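Local coordinates for switch-activating protein 1 (Schizosaccharomyces pombe, PDB 5JDK) that binds specific double-stranded DNA sequences, among them the switch-activating site SAS1 of mating-type switching and the replication fork barrier RFB1 of ribosomal DNA, at residues E93-H98 with E111-C116; H49-V52 with E58-A61. All coordinates share one frame; numbering follows the deposited sequence.

Interaction 1: residues E93-H98 with E111-C116; sequences EQRLAH and ELDQLC
A side-on salt bridge between Arg95 and Asp113 joins the last turns of helix 78-98 to the early turns of helix 107-131 in the N-terminal DNA-binding domain of Sap1. It is a worked example of how two helices can be tied at their surface without touching backbones: the CA atoms of Arg95 and Asp113 remain 8.6 Å apart, and the charged groups bridge the gap. The guanidinium presents its NE edge. NE of Arg95 donates to OD1 of Asp113 at 2.9 Å in a nearly straight bond, and NH2 of Arg95 donates to OD2 of Asp113, also at 2.9 Å and with an N-H...O angle of 169°. Each carboxylate oxygen thus takes one nitrogen. OD1 is reached through its syn lone pair, whereas NH2 meets OD2 on the syn side but somewhat out of the carboxylate plane; the two flat groups are accordingly twisted by 31°. A bend in the arginine chain at chi3 (51°), after an extended start, turns the NE-H and one NH2 hydrogen toward the aspartate, and the two side chains cross at about a right angle. Just before helix segment 111-116, Glu109 forms a second salt bridge to the same NH2, while Asp113 itself also packs on Tyr92 of helix 78-98. A leucine in place of Arg95 would probably leave the carboxylates of Asp113 and Glu109 without their shared cation and the helix ends less firmly tied. Because two bonds go to two separate oxygens, the carboxylate and guanidinium are restrained in rotation as well as in distance, and the shared guanidinium would be expected to favour the ionised forms of Asp113 and Glu109 and partly offset the repulsion between them.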
ATOM      1  N   GLU A  93      -9.465   3.115   4.257  1.00  7.12           N
ATOM      2  CA  GLU A  93     -10.073   3.441   5.544  1.00  7.64           C
ATOM      3  C   GLU A  93     -11.507   3.923   5.372  1.00  7.85           C
ATOM      4  O   GLU A  93     -12.376   3.627   6.200  1.00  8.31           O
ATOM      5  CB  GLU A  93      -9.214   4.446   6.305  1.00 10.32           C
ATOM      6  CG  GLU A  93      -7.870   3.870   6.766  1.00 11.58           C
ATOM      7  CD  GLU A  93      -7.998   2.806   7.842  1.00 14.79           C
ATOM      8  OE1 GLU A  93      -9.001   2.820   8.588  1.00 18.54           O
ATOM      9  OE2 GLU A  93      -7.087   1.970   7.960  1.00 16.44           O
ATOM     10  N   GLN A  94     -11.781   4.655   4.297  1.00  7.52           N
ATOM     11  CA  GLN A  94     -13.161   5.055   4.023  1.00  7.64           C
ATOM     12  C   GLN A  94     -14.045   3.847   3.725  1.00  6.71           C
ATOM     13  O   GLN A  94     -15.192   3.764   4.203  1.00  7.87           O
ATOM     14  CB  GLN A  94     -13.176   6.068   2.883  1.00  8.75           C
ATOM     15  CG  GLN A  94     -12.495   7.364   3.315  1.00 14.16           C
ATOM     16  CD  GLN A  94     -12.263   8.352   2.198  1.00 33.02           C
ATOM     17  OE1 GLN A  94     -12.581   8.093   1.034  1.00 33.77           O
ATOM     18  NE2 GLN A  94     -11.700   9.505   2.552  1.00 32.21           N
ATOM     19  N   ARG A  95     -13.526   2.895   2.949  1.00  6.40           N
ATOM     20  CA  ARG A  95     -14.265   1.671   2.683  1.00  6.72           C
ATOM     21  C   ARG A  95     -14.549   0.919   3.972  1.00  6.66           C
ATOM     22  O   ARG A  95     -15.660   0.420   4.171  1.00  8.00           O
ATOM     23  CB  ARG A  95     -13.502   0.794   1.686  1.00  6.68           C
ATOM     24  CG  ARG A  95     -13.486   1.389   0.283  1.00  6.71           C
ATOM     25  CD  ARG A  95     -12.626   0.597  -0.703  1.00  6.64           C
ATOM     26  NE  ARG A  95     -12.966  -0.820  -0.688  1.00  7.55           N
ATOM     27  CZ  ARG A  95     -14.079  -1.327  -1.199  1.00  7.17           C
ATOM     28  NH1 ARG A  95     -14.945  -0.559  -1.855  1.00  8.14           N
ATOM     29  NH2 ARG A  95     -14.324  -2.617  -1.055  1.00  9.05           N
ATOM     30  N   LEU A  96     -13.578   0.837   4.881  1.00  7.44           N
ATOM     31  CA  LEU A  96     -13.827   0.160   6.150  1.00  8.73           C
ATOM     32  C   LEU A  96     -14.922   0.870   6.925  1.00  9.05           C
ATOM     33  O   LEU A  96     -15.799   0.226   7.520  1.00 10.19           O
ATOM     34  CB  LEU A  96     -12.551   0.111   6.992  1.00  9.72           C
ATOM     35  CG  LEU A  96     -11.438  -0.811   6.505  1.00  9.78           C
ATOM     36  CD1 LEU A  96     -10.257  -0.723   7.453  1.00 10.73           C
ATOM     37  CD2 LEU A  96     -11.915  -2.239   6.401  1.00 12.64           C
ATOM     38  N   ALA A  97     -14.885   2.201   6.937  1.00  8.73           N
ATOM     39  CA  ALA A  97     -15.869   2.960   7.695  1.00  9.99           C
ATOM     40  C   ALA A  97     -17.263   2.813   7.109  1.00  9.80           C
ATOM     41  O   ALA A  97     -18.255   2.964   7.831  1.00 12.44           O
ATOM     42  CB  ALA A  97     -15.481   4.434   7.722  1.00 11.76           C
ATOM     43  N   HIS A  98     -17.367   2.541   5.815  1.00  9.23           N
ATOM     44  CA  HIS A  98     -18.665   2.494   5.170  1.00 10.78           C
ATOM     45  C   HIS A  98     -19.127   1.080   4.855  1.00  9.50           C
ATOM     46  O   HIS A  98     -20.206   0.916   4.270  1.00 12.45           O
ATOM     47  CB  HIS A  98     -18.669   3.434   3.967  1.00 14.41           C
ATOM     48  CG  HIS A  98     -18.541   4.873   4.366  1.00 20.33           C
ATOM     49  ND1 HIS A  98     -19.575   5.570   4.957  1.00 32.44           N
ATOM     50  CD2 HIS A  98     -17.489   5.725   4.331  1.00 29.99           C
ATOM     51  CE1 HIS A  98     -19.176   6.800   5.232  1.00 37.48           C
ATOM     52  NE2 HIS A  98     -17.912   6.919   4.864  1.00 34.83           N
ATOM     53  N   GLU A 111      -9.633  -8.318  -3.218  1.00  8.21           N
ATOM     54  CA  GLU A 111      -8.176  -8.427  -3.285  1.00  8.87           C
ATOM     55  C   GLU A 111      -7.516  -7.128  -2.859  1.00  7.18           C
ATOM     56  O   GLU A 111      -6.561  -7.131  -2.066  1.00  8.06           O
ATOM     57  CB  GLU A 111      -7.676  -8.822  -4.678  1.00  9.10           C
ATOM     58  CG  GLU A 111      -6.148  -8.955  -4.629  1.00 12.11           C
ATOM     59  CD  GLU A 111      -5.488  -9.417  -5.899  1.00 12.05           C
ATOM     60  OE1 GLU A 111      -6.143  -9.476  -6.955  1.00 14.01           O
ATOM     61  OE2 GLU A 111      -4.274  -9.716  -5.815  1.00 14.13           O
ATOM     62  N   LEU A 112      -7.989  -5.994  -3.380  1.00  7.26           N
ATOM     63  CA  LEU A 112      -7.352  -4.742  -2.989  1.00  7.10           C
ATOM     64  C   LEU A 112      -7.506  -4.502  -1.492  1.00  6.91           C
ATOM     65  O   LEU A 112      -6.557  -4.086  -0.820  1.00  7.27           O
ATOM     66  CB  LEU A 112      -7.885  -3.567  -3.812  1.00  7.16           C
ATOM     67  CG  LEU A 112      -7.141  -2.241  -3.593  1.00  7.04           C
ATOM     68  CD1 LEU A 112      -5.660  -2.356  -3.784  1.00  8.11           C
ATOM     69  CD2 LEU A 112      -7.686  -1.177  -4.533  1.00  8.54           C
ATOM     70  N   ASP A 113      -8.686  -4.777  -0.947  1.00  7.31           N
ATOM     71  CA  ASP A 113      -8.877  -4.606   0.486  1.00  6.96           C
ATOM     72  C   ASP A 113      -7.924  -5.502   1.275  1.00  6.73           C
ATOM     73  O   ASP A 113      -7.395  -5.083   2.315  1.00  7.44           O
ATOM     74  CB  ASP A 113     -10.326  -4.917   0.868  1.00  7.29           C
ATOM     75  CG  ASP A 113     -11.316  -3.815   0.487  1.00  6.75           C
ATOM     76  OD1 ASP A 113     -10.906  -2.700   0.096  1.00  7.79           O
ATOM     77  OD2 ASP A 113     -12.529  -4.086   0.620  1.00  8.40           O
ATOM     78  N   GLN A 114      -7.731  -6.752   0.831  1.00  7.08           N
ATOM     79  CA  GLN A 114      -6.842  -7.662   1.553  1.00  8.26           C
ATOM     80  C   GLN A 114      -5.403  -7.171   1.513  1.00  6.99           C
ATOM     81  O   GLN A 114      -4.684  -7.221   2.527  1.00  7.60           O
ATOM     82  CB  GLN A 114      -6.947  -9.070   0.972  1.00  8.84           C
ATOM     83  CG  GLN A 114      -6.149 -10.116   1.739  1.00 11.75           C
ATOM     84  CD  GLN A 114      -4.653 -10.065   1.456  1.00 36.28           C
ATOM     85  OE1 GLN A 114      -3.837 -10.069   2.380  1.00 43.21           O
ATOM     86  NE2 GLN A 114      -4.288 -10.026   0.178  1.00 37.44           N
ATOM     87  N   LEU A 115      -4.962  -6.688   0.354  1.00  6.73           N
ATOM     88  CA  LEU A 115      -3.625  -6.119   0.250  1.00  7.55           C
ATOM     89  C   LEU A 115      -3.471  -4.914   1.167  1.00  6.22           C
ATOM     90  O   LEU A 115      -2.444  -4.763   1.841  1.00  6.53           O
ATOM     91  CB  LEU A 115      -3.343  -5.741  -1.202  1.00  6.79           C
ATOM     92  CG  LEU A 115      -3.212  -6.921  -2.155  1.00  7.96           C
ATOM     93  CD1 LEU A 115      -3.322  -6.453  -3.594  1.00  8.87           C
ATOM     94  CD2 LEU A 115      -1.888  -7.640  -1.941  1.00  8.76           C
ATOM     95  N   CYS A 116      -4.482  -4.051   1.200  1.00  6.64           N
ATOM     96  CA  CYS A 116      -4.442  -2.899   2.079  1.00  5.97           C
ATOM     97  C   CYS A 116      -4.396  -3.316   3.547  1.00  6.42           C
ATOM     98  O   CYS A 116      -3.669  -2.717   4.344  1.00  7.03           O
ATOM     99  CB  CYS A 116      -5.642  -1.999   1.809  1.00  6.32           C
ATOM    100  SG  CYS A 116      -5.590  -1.172   0.204  1.00  6.59           S
TER

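Interaction 2: residues H49-V52 with E58-A61; sequences HELV and EFYA
Leu51 lays its side chain against Phe59, and this apolar pair makes most of the contact between the loop 49-52 and the helical turn 58-61, where two helices of the N-terminal DNA-binding domain connect; the family is grouped with helix-turn-helix proteins. CB of Leu51 sits over one face of the phenyl ring, 4.0 Å from its centroid and 14° off the ring normal, a CH-pi contact displaced toward the CG-CD1 side. With CG anti to the backbone N (chi1 176°), Leu51 sends its methyl CD1 past the ring to its root, 3.7 Å from CB of Phe59, the two side chains crossing at about a right angle. The backbone joins in: N of Leu51 comes within 3.7 Å of CD1 of Phe59, and the carbonyl carbon of Glu50 approaches the same ring atom obliquely. At the margin, Leu51 CD2 stands 4.3 Å from Tyr60 OH, whose hydrogen bond goes to a glycerol probably carried over from crystallisation. CD2 of Phe59 lies above the centre of the Tyr60 ring, 3.7 Å from its plane, in an edge-to-face (T-shaped) contact. The carboxylate of Glu50 turns to Lys62, a salt bridge that ties the exposed 3-10 turn to helix 56-71. Farther out, helix 107-131 packs against the pair: Trp119 meets Phe59 with ring planes nearly parallel, and Leu51 also touches Leu123 and Leu126. Leu51 thus packs the link between helices 34-46 and 56-71 on helix 107-131, while Tyr60 carries helix 56-71 onto Arg82 and Ile85 of helix 78-98.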
ATOM      1  N   HIS A  49       8.610  -6.500   3.842  1.00  8.08           N
ATOM      2  CA  HIS A  49       9.663  -6.653   4.835  1.00  9.25           C
ATOM      3  C   HIS A  49      10.902  -5.855   4.485  1.00  8.83           C
ATOM      4  O   HIS A  49      11.820  -5.765   5.309  1.00 11.56           O
ATOM      5  CB  HIS A  49       9.988  -8.135   5.032  1.00 12.63           C
ATOM      6  CG  HIS A  49       8.897  -8.881   5.738  1.00 31.38           C
ATOM      7  ND1 HIS A  49       8.274  -9.986   5.200  1.00 42.00           N
ATOM      8  CD2 HIS A  49       8.298  -8.654   6.931  1.00 39.14           C
ATOM      9  CE1 HIS A  49       7.350 -10.419   6.039  1.00 41.75           C
ATOM     10  NE2 HIS A  49       7.343  -9.628   7.096  1.00 42.45           N
ATOM     11  N   GLU A  50      10.935  -5.253   3.304  1.00  8.83           N
ATOM     12  CA  GLU A  50      12.049  -4.415   2.906  1.00  9.10           C
ATOM     13  C   GLU A  50      11.919  -2.983   3.392  1.00  9.67           C
ATOM     14  O   GLU A  50      12.930  -2.278   3.410  1.00 12.64           O
ATOM     15  CB  GLU A  50      12.227  -4.449   1.384  1.00  9.28           C
ATOM     16  CG  GLU A  50      12.521  -5.848   0.876  1.00 10.41           C
ATOM     17  CD  GLU A  50      12.723  -5.942  -0.618  1.00 10.69           C
ATOM     18  OE1 GLU A  50      12.795  -7.066  -1.132  1.00 15.91           O
ATOM     19  OE2 GLU A  50      12.812  -4.904  -1.288  1.00 16.05           O
ATOM     20  N   LEU A  51      10.732  -2.544   3.819  1.00  8.30           N
ATOM     21  CA  LEU A  51      10.590  -1.215   4.397  1.00  8.41           C
ATOM     22  C   LEU A  51      11.227  -1.194   5.784  1.00  9.11           C
ATOM     23  O   LEU A  51      10.906  -2.018   6.651  1.00 11.06           O
ATOM     24  CB  LEU A  51       9.119  -0.808   4.470  1.00  8.16           C
ATOM     25  CG  LEU A  51       8.859   0.529   5.162  1.00  8.68           C
ATOM     26  CD1 LEU A  51       9.529   1.691   4.437  1.00  9.44           C
ATOM     27  CD2 LEU A  51       7.380   0.799   5.278  1.00 10.40           C
ATOM     28  N   VAL A  52      12.160  -0.272   5.976  1.00  9.49           N
ATOM     29  CA  VAL A  52      12.859  -0.066   7.242  1.00 10.78           C
ATOM     30  C   VAL A  52      12.423   1.286   7.788  1.00  9.60           C
ATOM     31  O   VAL A  52      12.392   2.272   7.050  1.00  8.76           O
ATOM     32  CB  VAL A  52      14.392  -0.128   7.052  1.00 11.89           C
ATOM     33  CG1 VAL A  52      15.130   0.247   8.338  1.00 16.16           C
ATOM     34  CG2 VAL A  52      14.816  -1.510   6.571  1.00 16.01           C
ATOM     35  N   GLU A  58      14.184   4.920   0.129  1.00  7.32           N
ATOM     36  CA  GLU A  58      14.690   3.786  -0.641  1.00  7.81           C
ATOM     37  C   GLU A  58      13.556   2.846  -1.031  1.00  6.18           C
ATOM     38  O   GLU A  58      13.555   2.266  -2.131  1.00  7.25           O
ATOM     39  CB  GLU A  58      15.708   3.000   0.193  1.00 12.78           C
ATOM     40  CG  GLU A  58      17.006   3.694   0.523  1.00 33.06           C
ATOM     41  CD  GLU A  58      17.711   3.039   1.699  1.00 44.15           C
ATOM     42  OE1 GLU A  58      18.166   3.767   2.610  1.00 46.35           O
ATOM     43  OE2 GLU A  58      17.797   1.789   1.709  1.00 37.53           O
ATOM     44  N   PHE A  59      12.594   2.664  -0.126  1.00  6.58           N
ATOM     45  CA  PHE A  59      11.502   1.731  -0.357  1.00  6.40           C
ATOM     46  C   PHE A  59      10.568   2.236  -1.448  1.00  5.52           C
ATOM     47  O   PHE A  59      10.298   1.522  -2.424  1.00  6.01           O
ATOM     48  CB  PHE A  59      10.733   1.476   0.942  1.00  6.60           C
ATOM     49  CG  PHE A  59       9.592   0.520   0.775  1.00  6.71           C
ATOM     50  CD1 PHE A  59       9.811  -0.844   0.680  1.00  7.56           C
ATOM     51  CD2 PHE A  59       8.297   0.983   0.672  1.00  7.51           C
ATOM     52  CE1 PHE A  59       8.763  -1.712   0.497  1.00  8.40           C
ATOM     53  CE2 PHE A  59       7.247   0.119   0.501  1.00  8.40           C
ATOM     54  CZ  PHE A  59       7.480  -1.237   0.412  1.00  9.06           C
ATOM     55  N   TYR A  60      10.049   3.462  -1.301  1.00  5.90           N
ATOM     56  CA  TYR A  60       9.107   3.950  -2.304  1.00  6.04           C
ATOM     57  C   TYR A  60       9.782   4.157  -3.651  1.00  5.73           C
ATOM     58  O   TYR A  60       9.130   4.007  -4.697  1.00  5.91           O
ATOM     59  CB  TYR A  60       8.327   5.190  -1.810  1.00  6.44           C
ATOM     60  CG  TYR A  60       7.476   4.810  -0.605  1.00  6.73           C
ATOM     61  CD1 TYR A  60       6.364   3.990  -0.751  1.00  6.63           C
ATOM     62  CD2 TYR A  60       7.839   5.185   0.677  1.00  6.59           C
ATOM     63  CE1 TYR A  60       5.632   3.568   0.342  1.00  7.54           C
ATOM     64  CE2 TYR A  60       7.106   4.778   1.781  1.00  6.75           C
ATOM     65  CZ  TYR A  60       6.012   3.955   1.607  1.00  6.43           C
ATOM     66  OH  TYR A  60       5.293   3.491   2.679  1.00  8.16           O
ATOM     67  N   ALA A  61      11.074   4.489  -3.654  1.00  5.62           N
ATOM     68  CA  ALA A  61      11.786   4.577  -4.924  1.00  6.31           C
ATOM     69  C   ALA A  61      11.827   3.224  -5.616  1.00  5.45           C
ATOM     70  O   ALA A  61      11.626   3.126  -6.840  1.00  6.48           O
ATOM     71  CB  ALA A  61      13.210   5.092  -4.712  1.00  6.59           C
TER

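The two contacts illustrate how the chemistry of a small helical domain follows depth. Interaction 2 is a buried, largely apolar contact that sets a connecting loop against the following helix, 56-71. Interaction 1 lies at the surface, buries about half as much area, relies, between its two segments, on paired charges, and joins helix 78-98 to helix 107-131. They are on opposite sides of the chain's centre, with centres 22 Å apart, and do not touch; one closes along the sequence before the other opens. Helix 107-131 nevertheless serves both, contributing Asp113 near its start to interaction 1 and Trp119, Leu123 and Leu126 farther along to the surroundings of interaction 2.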